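Local atomic coordinates of adenosine kinase, putative (Trypanosoma brucei, PDB entry 2XTB), a protein that probably catalyses the magnesium-dependent transfer of phosphate from ATP to adenosine, making AMP in the purine salvage pathway. Residues 4-9 with 79-84; 11-16 with 158-163; 22-27 with 51-56; 123-128 with 136-141. One frame throughout, in Å; residues are numbered along the deposited sequence.

Contact 1 (4-9 with 79-84); sequences ASAPLR and QAYKGK. Unlike the reference sequence in segment 4-9: Ala4 (reference Ser).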
# COMPACT_ATOMS: atom_id res chain seq x y z
N ALA A 4 26.14 -6.11 -8.43
CA ALA A 4 26.17 -7.44 -7.78
C ALA A 4 25.41 -7.46 -6.44
O ALA A 4 25.94 -7.92 -5.42
CB ALA A 4 27.62 -7.93 -7.61
N SER A 5 24.17 -6.98 -6.46
CA SER A 5 23.45 -6.69 -5.22
C SER A 5 22.15 -7.48 -5.03
O SER A 5 21.27 -7.49 -5.89
CB SER A 5 23.17 -5.18 -5.11
OG SER A 5 22.54 -4.69 -6.29
N ALA A 6 22.07 -8.14 -3.87
CA ALA A 6 20.83 -8.72 -3.37
C ALA A 6 20.02 -7.60 -2.72
O ALA A 6 20.60 -6.71 -2.09
CB ALA A 6 21.12 -9.81 -2.36
N PRO A 7 18.68 -7.62 -2.88
CA PRO A 7 17.85 -6.54 -2.34
C PRO A 7 17.75 -6.59 -0.82
O PRO A 7 17.92 -7.65 -0.22
CB PRO A 7 16.49 -6.80 -2.98
CG PRO A 7 16.46 -8.26 -3.21
CD PRO A 7 17.87 -8.64 -3.56
N LEU A 8 17.49 -5.43 -0.21
CA LEU A 8 17.37 -5.34 1.24
C LEU A 8 16.04 -5.93 1.69
O LEU A 8 15.02 -5.76 1.03
CB LEU A 8 17.48 -3.88 1.69
CG LEU A 8 18.80 -3.15 1.42
CD1 LEU A 8 18.57 -1.65 1.42
CD2 LEU A 8 19.88 -3.53 2.42
N ARG A 9 16.07 -6.64 2.82
CA ARG A 9 14.87 -7.27 3.37
C ARG A 9 13.81 -6.22 3.70
O ARG A 9 14.02 -5.33 4.53
CB ARG A 9 15.19 -8.10 4.61
CG ARG A 9 15.94 -9.41 4.33
CD ARG A 9 15.61 -10.47 5.39
NE ARG A 9 14.25 -10.99 5.22
CZ ARG A 9 13.95 -12.12 4.58
NH1 ARG A 9 14.91 -12.86 4.04
NH2 ARG A 9 12.68 -12.51 4.47
N GLN A 79 12.16 -11.23 -8.48
CA GLN A 79 11.66 -12.60 -8.53
C GLN A 79 12.71 -13.66 -8.20
O GLN A 79 12.37 -14.76 -7.78
CB GLN A 79 10.99 -12.89 -9.87
CG GLN A 79 9.65 -12.19 -10.04
CD GLN A 79 8.81 -12.78 -11.15
OE1 GLN A 79 8.64 -14.00 -11.25
NE2 GLN A 79 8.27 -11.91 -12.00
N ALA A 80 13.98 -13.31 -8.38
CA ALA A 80 15.10 -14.18 -8.01
C ALA A 80 15.28 -14.28 -6.49
O ALA A 80 16.12 -15.05 -6.01
CB ALA A 80 16.38 -13.69 -8.67
N TYR A 81 14.49 -13.51 -5.73
CA TYR A 81 14.63 -13.44 -4.28
C TYR A 81 13.34 -13.76 -3.52
O TYR A 81 12.97 -13.07 -2.57
CB TYR A 81 15.19 -12.07 -3.87
CG TYR A 81 16.58 -11.83 -4.41
CD1 TYR A 81 17.71 -12.27 -3.70
CD2 TYR A 81 16.77 -11.20 -5.64
CE1 TYR A 81 18.99 -12.07 -4.21
CE2 TYR A 81 18.05 -10.99 -6.15
CZ TYR A 81 19.15 -11.43 -5.42
OH TYR A 81 20.42 -11.23 -5.92
N LYS A 82 12.67 -14.84 -3.94
CA LYS A 82 11.41 -15.28 -3.34
C LYS A 82 11.63 -15.98 -2.01
O LYS A 82 12.37 -16.97 -1.93
CB LYS A 82 10.62 -16.16 -4.32
CG LYS A 82 10.07 -15.39 -5.51
CD LYS A 82 9.20 -16.24 -6.40
CE LYS A 82 8.73 -15.42 -7.59
NZ LYS A 82 7.85 -16.19 -8.51
N GLY A 83 10.99 -15.46 -0.97
CA GLY A 83 11.20 -15.93 0.40
C GLY A 83 12.38 -15.23 1.06
O GLY A 83 12.63 -15.41 2.26
N LYS A 84 13.10 -14.42 0.28
CA LYS A 84 14.32 -13.75 0.72
C LYS A 84 14.24 -12.23 0.61
O LYS A 84 15.27 -11.55 0.69
CB LYS A 84 15.53 -14.25 -0.09
CG LYS A 84 15.89 -15.70 0.13
CD LYS A 84 16.96 -16.15 -0.86
CE LYS A 84 17.15 -17.66 -0.82
NZ LYS A 84 18.00 -18.14 -1.94

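Contact 2 (11-16 with 158-163); sequences YVQCNP and RAMDES. With KRM (4-[5-(4-phenoxyphenyl)-1H-pyrazol-3-yl]morpholine), chain B.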
# COMPACT_ATOMS: atom_id res chain seq x y z
N TYR A 11 10.07 -5.07 5.04
CA TYR A 11 8.97 -5.35 5.94
C TYR A 11 7.78 -4.50 5.51
O TYR A 11 7.91 -3.29 5.32
CB TYR A 11 9.39 -5.00 7.37
CG TYR A 11 8.35 -5.29 8.43
CD1 TYR A 11 8.36 -6.50 9.11
CD2 TYR A 11 7.39 -4.35 8.77
CE1 TYR A 11 7.42 -6.78 10.10
CE2 TYR A 11 6.44 -4.61 9.75
CZ TYR A 11 6.47 -5.82 10.41
OH TYR A 11 5.54 -6.10 11.39
N VAL A 12 6.62 -5.14 5.35
CA VAL A 12 5.41 -4.44 4.95
C VAL A 12 4.30 -4.76 5.94
O VAL A 12 4.03 -5.93 6.22
CB VAL A 12 4.96 -4.83 3.51
CG1 VAL A 12 3.65 -4.15 3.15
CG2 VAL A 12 6.02 -4.45 2.49
N GLN A 13 3.67 -3.73 6.48
CA GLN A 13 2.51 -3.93 7.33
C GLN A 13 1.30 -3.18 6.79
O GLN A 13 1.40 -2.02 6.41
CB GLN A 13 2.80 -3.52 8.77
CG GLN A 13 1.70 -3.88 9.76
CD GLN A 13 2.19 -4.02 11.18
OE1 GLN A 13 1.51 -3.64 12.13
NE2 GLN A 13 3.39 -4.56 11.34
N CYS A 14 0.16 -3.87 6.74
CA CYS A 14 -1.07 -3.30 6.22
C CYS A 14 -2.27 -4.19 6.57
O CYS A 14 -2.13 -5.17 7.31
CB CYS A 14 -0.98 -3.12 4.70
SG CYS A 14 -2.24 -2.04 4.00
N ASN A 15 -3.43 -3.81 6.04
CA ASN A 15 -4.66 -4.58 6.19
C ASN A 15 -4.86 -5.52 4.99
O ASN A 15 -5.18 -5.06 3.89
CB ASN A 15 -5.85 -3.63 6.34
CG ASN A 15 -5.77 -2.77 7.60
OD1 ASN A 15 -4.87 -2.94 8.43
ND2 ASN A 15 -6.71 -1.85 7.74
N PRO A 16 -4.66 -6.84 5.20
CA PRO A 16 -4.78 -7.78 4.09
C PRO A 16 -6.22 -8.10 3.73
O PRO A 16 -7.00 -8.52 4.59
CB PRO A 16 -4.05 -9.03 4.61
CG PRO A 16 -4.09 -8.93 6.08
CD PRO A 16 -4.32 -7.50 6.47
N ARG A 158 11.39 -10.89 14.98
CA ARG A 158 12.52 -11.34 14.16
C ARG A 158 12.43 -10.78 12.74
O ARG A 158 13.41 -10.27 12.20
CB ARG A 158 12.61 -12.87 14.14
CG ARG A 158 13.74 -13.44 13.28
CD ARG A 158 13.90 -14.94 13.50
NE ARG A 158 12.70 -15.70 13.14
CZ ARG A 158 12.50 -16.28 11.95
NH1 ARG A 158 13.42 -16.21 10.99
NH2 ARG A 158 11.37 -16.94 11.73
N ALA A 159 11.24 -10.88 12.14
CA ALA A 159 10.96 -10.33 10.81
C ALA A 159 11.39 -8.86 10.73
O ALA A 159 11.98 -8.43 9.74
CB ALA A 159 9.48 -10.46 10.48
N MET A 160 11.09 -8.12 11.79
CA MET A 160 11.50 -6.73 11.92
C MET A 160 13.01 -6.60 12.13
O MET A 160 13.63 -5.70 11.57
CB MET A 160 10.76 -6.09 13.09
CG MET A 160 9.40 -5.54 12.77
SD MET A 160 8.67 -4.84 14.25
CE MET A 160 7.10 -4.27 13.64
N ASP A 161 13.58 -7.48 12.95
CA ASP A 161 15.01 -7.46 13.24
C ASP A 161 15.86 -7.75 12.01
O ASP A 161 16.97 -7.22 11.88
CB ASP A 161 15.36 -8.45 14.36
CG ASP A 161 15.03 -7.92 15.75
OD1 ASP A 161 14.92 -6.69 15.92
OD2 ASP A 161 14.89 -8.74 16.67
N GLU A 162 15.33 -8.59 11.12
CA GLU A 162 16.04 -8.99 9.91
C GLU A 162 15.74 -8.08 8.71
O GLU A 162 16.34 -8.25 7.65
CB GLU A 162 15.71 -10.45 9.56
CG GLU A 162 16.25 -11.48 10.54
CD GLU A 162 15.86 -12.92 10.19
OE1 GLU A 162 15.09 -13.12 9.21
OE2 GLU A 162 16.31 -13.85 10.88
N SER A 163 14.84 -7.12 8.89
CA SER A 163 14.47 -6.17 7.84
C SER A 163 15.29 -4.87 7.89
O SER A 163 15.70 -4.43 8.97
CB SER A 163 12.98 -5.83 7.90
OG SER A 163 12.19 -6.93 7.49
C24 KRM B . -7.19 -1.66 3.51
C23 KRM B . -6.18 -1.71 2.37
O22 KRM B . -6.87 -1.66 1.13
C21 KRM B . -7.47 -0.38 0.92
C20 KRM B . -8.58 -0.15 1.96
N19 KRM B . -8.08 -0.51 3.29
C16 KRM B . -8.48 0.21 4.40
C15 KRM B . -9.57 1.06 4.45
N17 KRM B . -7.84 0.10 5.56
N18 KRM B . -8.54 0.95 6.43
C14 KRM B . -9.57 1.53 5.77
C11 KRM B . -10.53 2.49 6.40
C10 KRM B . -11.64 2.98 5.70
C9 KRM B . -12.52 3.87 6.32
C12 KRM B . -10.31 2.90 7.71
C13 KRM B . -11.19 3.80 8.33
C8 KRM B . -12.29 4.29 7.64
O7 KRM B . -13.14 5.17 8.28
C6 KRM B . -13.95 6.09 7.64
C1 KRM B . -15.32 5.85 7.52
C5 KRM B . -13.41 7.27 7.12
C4 KRM B . -14.24 8.19 6.47
C3 KRM B . -15.61 7.95 6.35
C2 KRM B . -16.15 6.77 6.88

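Contact 3 (22-27 with 51-56); sequences AHVSDE and DDIEKM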
# COMPACT_ATOMS: atom_id res chain seq x y z
N ALA A 22 -14.80 -10.69 -9.88
CA ALA A 22 -15.58 -11.29 -10.98
C ALA A 22 -16.28 -10.26 -11.86
O ALA A 22 -16.76 -9.22 -11.38
CB ALA A 22 -16.60 -12.28 -10.43
N HIS A 23 -16.35 -10.56 -13.16
CA HIS A 23 -17.20 -9.83 -14.10
C HIS A 23 -18.66 -10.12 -13.77
O HIS A 23 -19.08 -11.28 -13.77
CB HIS A 23 -16.92 -10.23 -15.55
CG HIS A 23 -15.53 -9.91 -16.00
ND1 HIS A 23 -15.18 -8.70 -16.54
CD2 HIS A 23 -14.40 -10.66 -16.00
CE1 HIS A 23 -13.89 -8.71 -16.85
NE2 HIS A 23 -13.39 -9.89 -16.53
N VAL A 24 -19.42 -9.08 -13.47
CA VAL A 24 -20.83 -9.22 -13.11
C VAL A 24 -21.73 -8.42 -14.05
O VAL A 24 -21.27 -7.51 -14.74
CB VAL A 24 -21.09 -8.79 -11.62
CG1 VAL A 24 -20.31 -9.68 -10.65
CG2 VAL A 24 -20.77 -7.31 -11.40
N SER A 25 -23.01 -8.78 -14.09
CA SER A 25 -23.99 -8.06 -14.89
C SER A 25 -24.36 -6.72 -14.25
O SER A 25 -24.04 -6.47 -13.09
CB SER A 25 -25.25 -8.91 -15.10
OG SER A 25 -25.84 -9.25 -13.86
N ASP A 26 -25.03 -5.86 -15.02
CA ASP A 26 -25.60 -4.61 -14.49
C ASP A 26 -26.66 -4.91 -13.43
O ASP A 26 -26.84 -4.13 -12.49
CB ASP A 26 -26.21 -3.77 -15.62
CG ASP A 26 -25.18 -2.95 -16.38
OD1 ASP A 26 -23.96 -3.17 -16.20
OD2 ASP A 26 -25.60 -2.08 -17.16
N GLU A 27 -27.34 -6.04 -13.58
CA GLU A 27 -28.33 -6.51 -12.62
C GLU A 27 -27.71 -6.78 -11.25
O GLU A 27 -28.35 -6.55 -10.22
CB GLU A 27 -29.04 -7.76 -13.14
CG GLU A 27 -30.26 -7.48 -14.03
CD GLU A 27 -29.91 -6.86 -15.38
OE1 GLU A 27 -28.81 -7.13 -15.93
OE2 GLU A 27 -30.76 -6.10 -15.90
N ASP A 51 -21.31 -14.09 -1.05
CA ASP A 51 -21.90 -15.39 -1.37
C ASP A 51 -22.39 -15.42 -2.82
O ASP A 51 -22.40 -16.47 -3.46
CB ASP A 51 -23.05 -15.70 -0.41
CG ASP A 51 -22.66 -15.56 1.05
OD1 ASP A 51 -21.73 -16.28 1.50
OD2 ASP A 51 -23.27 -14.72 1.76
N ASP A 52 -22.77 -14.25 -3.32
CA ASP A 52 -23.40 -14.10 -4.62
C ASP A 52 -22.39 -13.91 -5.75
O ASP A 52 -22.62 -14.36 -6.88
CB ASP A 52 -24.38 -12.93 -4.60
CG ASP A 52 -25.65 -13.20 -5.38
OD1 ASP A 52 -26.04 -14.38 -5.50
OD2 ASP A 52 -26.27 -12.23 -5.86
N ILE A 53 -21.27 -13.24 -5.45
CA ILE A 53 -20.21 -13.01 -6.44
C ILE A 53 -19.42 -14.29 -6.73
O ILE A 53 -18.80 -14.43 -7.78
CB ILE A 53 -19.28 -11.83 -6.03
CG1 ILE A 53 -18.43 -11.37 -7.23
CG2 ILE A 53 -18.42 -12.18 -4.82
CD1 ILE A 53 -17.79 -10.00 -7.06
N GLU A 54 -19.47 -15.24 -5.79
CA GLU A 54 -18.82 -16.53 -5.96
C GLU A 54 -19.66 -17.50 -6.79
O GLU A 54 -19.21 -18.60 -7.12
CB GLU A 54 -18.47 -17.14 -4.61
CG GLU A 54 -17.30 -16.45 -3.92
CD GLU A 54 -16.96 -17.07 -2.58
OE1 GLU A 54 -15.93 -17.76 -2.49
OE2 GLU A 54 -17.73 -16.86 -1.62
N LYS A 55 -20.89 -17.08 -7.12
CA LYS A 55 -21.74 -17.84 -8.04
C LYS A 55 -21.23 -17.69 -9.47
O LYS A 55 -21.43 -18.57 -10.30
CB LYS A 55 -23.19 -17.36 -7.96
CG LYS A 55 -23.88 -17.55 -6.61
CD LYS A 55 -24.21 -19.00 -6.34
CE LYS A 55 -24.93 -19.17 -5.01
NZ LYS A 55 -25.05 -20.61 -4.64
N MET A 56 -20.56 -16.56 -9.74
CA MET A 56 -20.01 -16.25 -11.06
C MET A 56 -18.90 -17.22 -11.42
O MET A 56 -17.88 -17.28 -10.74
CB MET A 56 -19.46 -14.82 -11.10
CG MET A 56 -20.48 -13.72 -10.78
SD MET A 56 -21.97 -13.72 -11.80
CE MET A 56 -21.31 -13.52 -13.45

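Contact 4 (123-128 with 136-141); sequences GACAVC and LVADLG. With KRM (4-[5-(4-phenoxyphenyl)-1H-pyrazol-3-yl]morpholine), chain B.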
# COMPACT_ATOMS: atom_id res chain seq x y z
N GLY A 123 -10.45 -10.34 5.96
CA GLY A 123 -10.79 -9.16 5.16
C GLY A 123 -10.89 -9.51 3.69
O GLY A 123 -10.06 -10.24 3.15
N ALA A 124 -11.94 -8.99 3.05
CA ALA A 124 -12.20 -9.29 1.65
C ALA A 124 -12.79 -8.09 0.93
O ALA A 124 -13.44 -7.25 1.54
CB ALA A 124 -13.13 -10.49 1.53
N CYS A 125 -12.55 -8.03 -0.37
CA CYS A 125 -13.10 -6.98 -1.22
C CYS A 125 -13.79 -7.58 -2.44
O CYS A 125 -13.15 -8.30 -3.22
CB CYS A 125 -12.00 -6.01 -1.65
SG CYS A 125 -12.57 -4.63 -2.66
N ALA A 126 -15.08 -7.30 -2.59
CA ALA A 126 -15.81 -7.73 -3.77
C ALA A 126 -15.46 -6.79 -4.92
O ALA A 126 -15.85 -5.63 -4.92
CB ALA A 126 -17.31 -7.72 -3.50
N VAL A 127 -14.70 -7.30 -5.88
CA VAL A 127 -14.33 -6.52 -7.06
C VAL A 127 -15.30 -6.85 -8.17
O VAL A 127 -15.20 -7.89 -8.81
CB VAL A 127 -12.87 -6.79 -7.52
CG1 VAL A 127 -12.53 -5.95 -8.74
CG2 VAL A 127 -11.87 -6.51 -6.39
N CYS A 128 -16.26 -5.95 -8.37
CA CYS A 128 -17.32 -6.16 -9.34
C CYS A 128 -16.96 -5.52 -10.67
O CYS A 128 -16.97 -4.29 -10.80
CB CYS A 128 -18.64 -5.62 -8.80
SG CYS A 128 -19.10 -6.33 -7.20
N LEU A 136 -16.10 -1.48 -6.15
CA LEU A 136 -15.52 -2.14 -4.98
C LEU A 136 -16.41 -2.11 -3.74
O LEU A 136 -16.96 -1.06 -3.37
CB LEU A 136 -14.13 -1.58 -4.66
CG LEU A 136 -13.05 -1.57 -5.76
CD1 LEU A 136 -11.71 -1.12 -5.18
CD2 LEU A 136 -12.91 -2.93 -6.43
N VAL A 137 -16.55 -3.28 -3.12
CA VAL A 137 -17.24 -3.43 -1.83
C VAL A 137 -16.27 -4.11 -0.87
O VAL A 137 -15.99 -5.31 -1.00
CB VAL A 137 -18.52 -4.29 -1.95
CG1 VAL A 137 -19.43 -4.04 -0.76
CG2 VAL A 137 -19.24 -4.01 -3.24
N ALA A 138 -15.76 -3.34 0.08
CA ALA A 138 -14.73 -3.84 0.99
C ALA A 138 -15.26 -4.12 2.39
O ALA A 138 -16.01 -3.33 2.96
CB ALA A 138 -13.55 -2.87 1.05
N ASP A 139 -14.88 -5.28 2.93
CA ASP A 139 -15.13 -5.61 4.33
C ASP A 139 -13.78 -5.77 5.03
O ASP A 139 -13.03 -6.70 4.73
CB ASP A 139 -15.97 -6.88 4.45
CG ASP A 139 -16.50 -7.10 5.86
OD1 ASP A 139 -15.72 -6.96 6.83
OD2 ASP A 139 -17.70 -7.43 5.99
N LEU A 140 -13.48 -4.86 5.95
CA LEU A 140 -12.18 -4.85 6.63
C LEU A 140 -11.94 -6.11 7.46
O LEU A 140 -10.87 -6.70 7.40
CB LEU A 140 -12.04 -3.58 7.48
CG LEU A 140 -11.27 -2.36 6.92
CD1 LEU A 140 -11.37 -2.21 5.40
CD2 LEU A 140 -11.72 -1.07 7.62
N GLY A 141 -12.96 -6.51 8.22
CA GLY A 141 -12.94 -7.74 9.00
C GLY A 141 -11.70 -7.93 9.85
O GLY A 141 -11.32 -7.03 10.61
C24 KRM B . -7.19 -1.66 3.51
C23 KRM B . -6.18 -1.71 2.37
O22 KRM B . -6.87 -1.66 1.13
C21 KRM B . -7.47 -0.38 0.92
C20 KRM B . -8.58 -0.15 1.96
N19 KRM B . -8.08 -0.51 3.29
C16 KRM B . -8.48 0.21 4.40
C15 KRM B . -9.57 1.06 4.45
N17 KRM B . -7.84 0.10 5.56
N18 KRM B . -8.54 0.95 6.43
C14 KRM B . -9.57 1.53 5.77
C11 KRM B . -10.53 2.49 6.40
C10 KRM B . -11.64 2.98 5.70
C9 KRM B . -12.52 3.87 6.32
C12 KRM B . -10.31 2.90 7.71
C13 KRM B . -11.19 3.80 8.33
C8 KRM B . -12.29 4.29 7.64
O7 KRM B . -13.14 5.17 8.28
C6 KRM B . -13.95 6.09 7.64
C1 KRM B . -15.32 5.85 7.52
C5 KRM B . -13.41 7.27 7.12
C4 KRM B . -14.24 8.19 6.47
C3 KRM B . -15.61 7.95 6.35
C2 KRM B . -16.15 6.77 6.88

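Contact 1 (4-9 with 79-84)
Ser5 brings its backbone carbonyl oxygen alongside the phenol group of Tyr81, with Ser5 O 3.8 Å from Tyr81 OH, a loose polar approach. Next, Ala6 sets its small methyl obliquely against the outer part of the same ring, Ala6 CB lying 3.6 Å from Tyr81 CE1. Pro7 stacks on the ring itself. Its CD stands 3.3 Å from the centroid of the Tyr81 ring and only 4° off the ring normal, a CH-pi interaction over the face, while Pro7 CG lies toward Tyr81 CG and CD2. A proline suits this place because its rigid ring offers polarised C-H groups beside the nitrogen. Arg9 then reaches the partner segment through a bend at chi3 (73°). That bend carries the guanidinium to the turn, where Lys84 C lies over one of its faces and Gly83 O at its edge, a polar approach with Arg9 NH2 3.6 Å from Gly83 O. Residues 81-84 form a type II beta turn closed by Lys84 N to Tyr81 O at 3.2 Å, and glycine fits its third position because phi is positive (86°). The contact thus joins the N-terminal run leading into strand 10-13 to the loop between helix 66-77 and strand 86-93, with Pro7 also resting on Phe85 and Val313.

Contact 2 (11-16 with 158-163)
Met160 reaches over one face of the Tyr11 ring, its CG 3.9 Å from the centroid of that ring in a CH-pi contact shifted toward the rim. Extended beyond CG, the chain carries CE to the phenol oxygen: SD makes an oblique Met-aromatic contact, and Met160 CE comes 3.3 Å from Tyr11 OH. A long, unbranched, polarisable methionine can lie across a broad tyrosine ring in this way and still reach its far end. Ala159 adds its methyl 4.2 Å from Tyr11 CE1. Near the root of the tyrosine, Ser163 OG lies at the ring edge, 3.4 Å from Tyr11 CB.

In the next shell, the Tyr11 side chain is directed at helix 154-161 by a first torsion that sets CG opposite the backbone N (chi1 -178°). The serine hydroxyl is held by donating to the backbone carbonyl Ala159 O, four residues earlier, at 2.7 Å. Phe166 meets the tyrosine ring from strand 165-169, and Ala183 and Lys186 of helix 177-189 touch Met160. Further along the first segment, Asn15, an adenosine-binding residue, donates a weak bond from ND2 to N17 of the bound ligand at 3.1 Å.

The two segments therefore meet through dispersion and aromatic contacts, while Ser163 spends its hydroxyl within its own segment.

Contact 3 (22-27 with 51-56)
The lid of this PfkB-family (ribokinase-like) kinase is a small five-stranded sheet with helices packed on it, and here Ala22, at the end of strand 17-23, meets Ile53 of helix 49-53 and Met56 in the loop that follows. The alanine methyl faces both partners: Ala22 CB is 3.8 Å from Ile53 CG1 and 3.9 Å from Met56 CB. So short a side chain suits a position where the two backbones come close, their nearest CA atoms, those of Ala22 and Met56, being 6.7 Å apart. Ile53 swings CG1 opposite its backbone N (chi1 -165°), which sends the longer branch toward the strand, and it also packs on Cys128, Val20 and Phe28. Just after the strand, Val24 adds a beta-branched wall, with CG1 4.3 Å from Ile53 CG1. Ser25 then serves as N-cap of helix 26-31, its OG making a weak bond to Phe28 N. Met56 crosses the valine at about a right angle, CG lying 4.0 Å from Val24 CG1. An unbranched, flexible residue can fold at both chi2 (-55°) and chi3 (-60°) and bring its methyl back to the strand, where CE comes to rest beside the backbone carbonyl oxygen His23 O.

Contact 4 (123-128 with 136-141)
Ala124 and Asp139 exchange a pair of backbone hydrogen bonds. Asp139 N gives to Ala124 O at 2.8 Å, and Ala124 N gives to Asp139 O at 3.0 Å. Two residues on, Ala126 and Val137 repeat the exchange: Ala126 N to Val137 O is 2.7 Å, and Val137 N to Ala126 O is 3.0 Å. Between and beyond these lie the non-hydrogen-bonded pairs Cys125 with Ala138 and Val127 with Leu136.

This is a beta hairpin of strands 124-130 and 133-139, the two segments running at 171° to one another. On its other edge strand 124-130 bonds to strand 17-23, so the hairpin belongs to the lid sheet.

One face carries Ala124, Ala126, Val137 and Asp139. Ala126 CB sits 4.0 Å from Val137 CB, and the small alanines suit a surface on which Phe50 of helix 49-53 rests. On the opposite face Val127 and Leu136 lie side by side, with Leu136 CD2 3.7 Å from Val127 CG2, and the sulfur of Cys125 packs against the CB of Leu136. Val127 also touches the adenosine-binding Asp19 there.

Past the strand end, Gly123 suits its place by having no side chain, which lets the two backbones lie close, Gly123 CA being 3.3 Å from Leu140 O. Leu140, a branched apolar residue matched to a flat aromatic partner, lays both methyls over the same face of the bound ligand's pyrazole, its CD2 3.8 Å from ligand C14.

Overall arrangement
The four contacts fall into two groups. Contacts 1 and 2, with centres 15 Å apart, belong to the large domain and touch where Arg9 CB lies 3.2 Å from Glu162 O. Contacts 3 and 4, 13 Å apart between centres, share the lid sheet: Ala22 N probably bonds to Val127 O at 3.0 Å, and Ile53 CD1 packs on Cys128 SG. The groups are separated widely, contacts 1 and 3 being about 39 Å apart between centres. Contacts 2 and 4, about 4 Å apart at their nearest atoms, both touch the ligand, through Asn15 and Leu140, and Ser66 N bonds to it as well. The ligand thus lies between large domain and lid, where adenosine-binding residues gather.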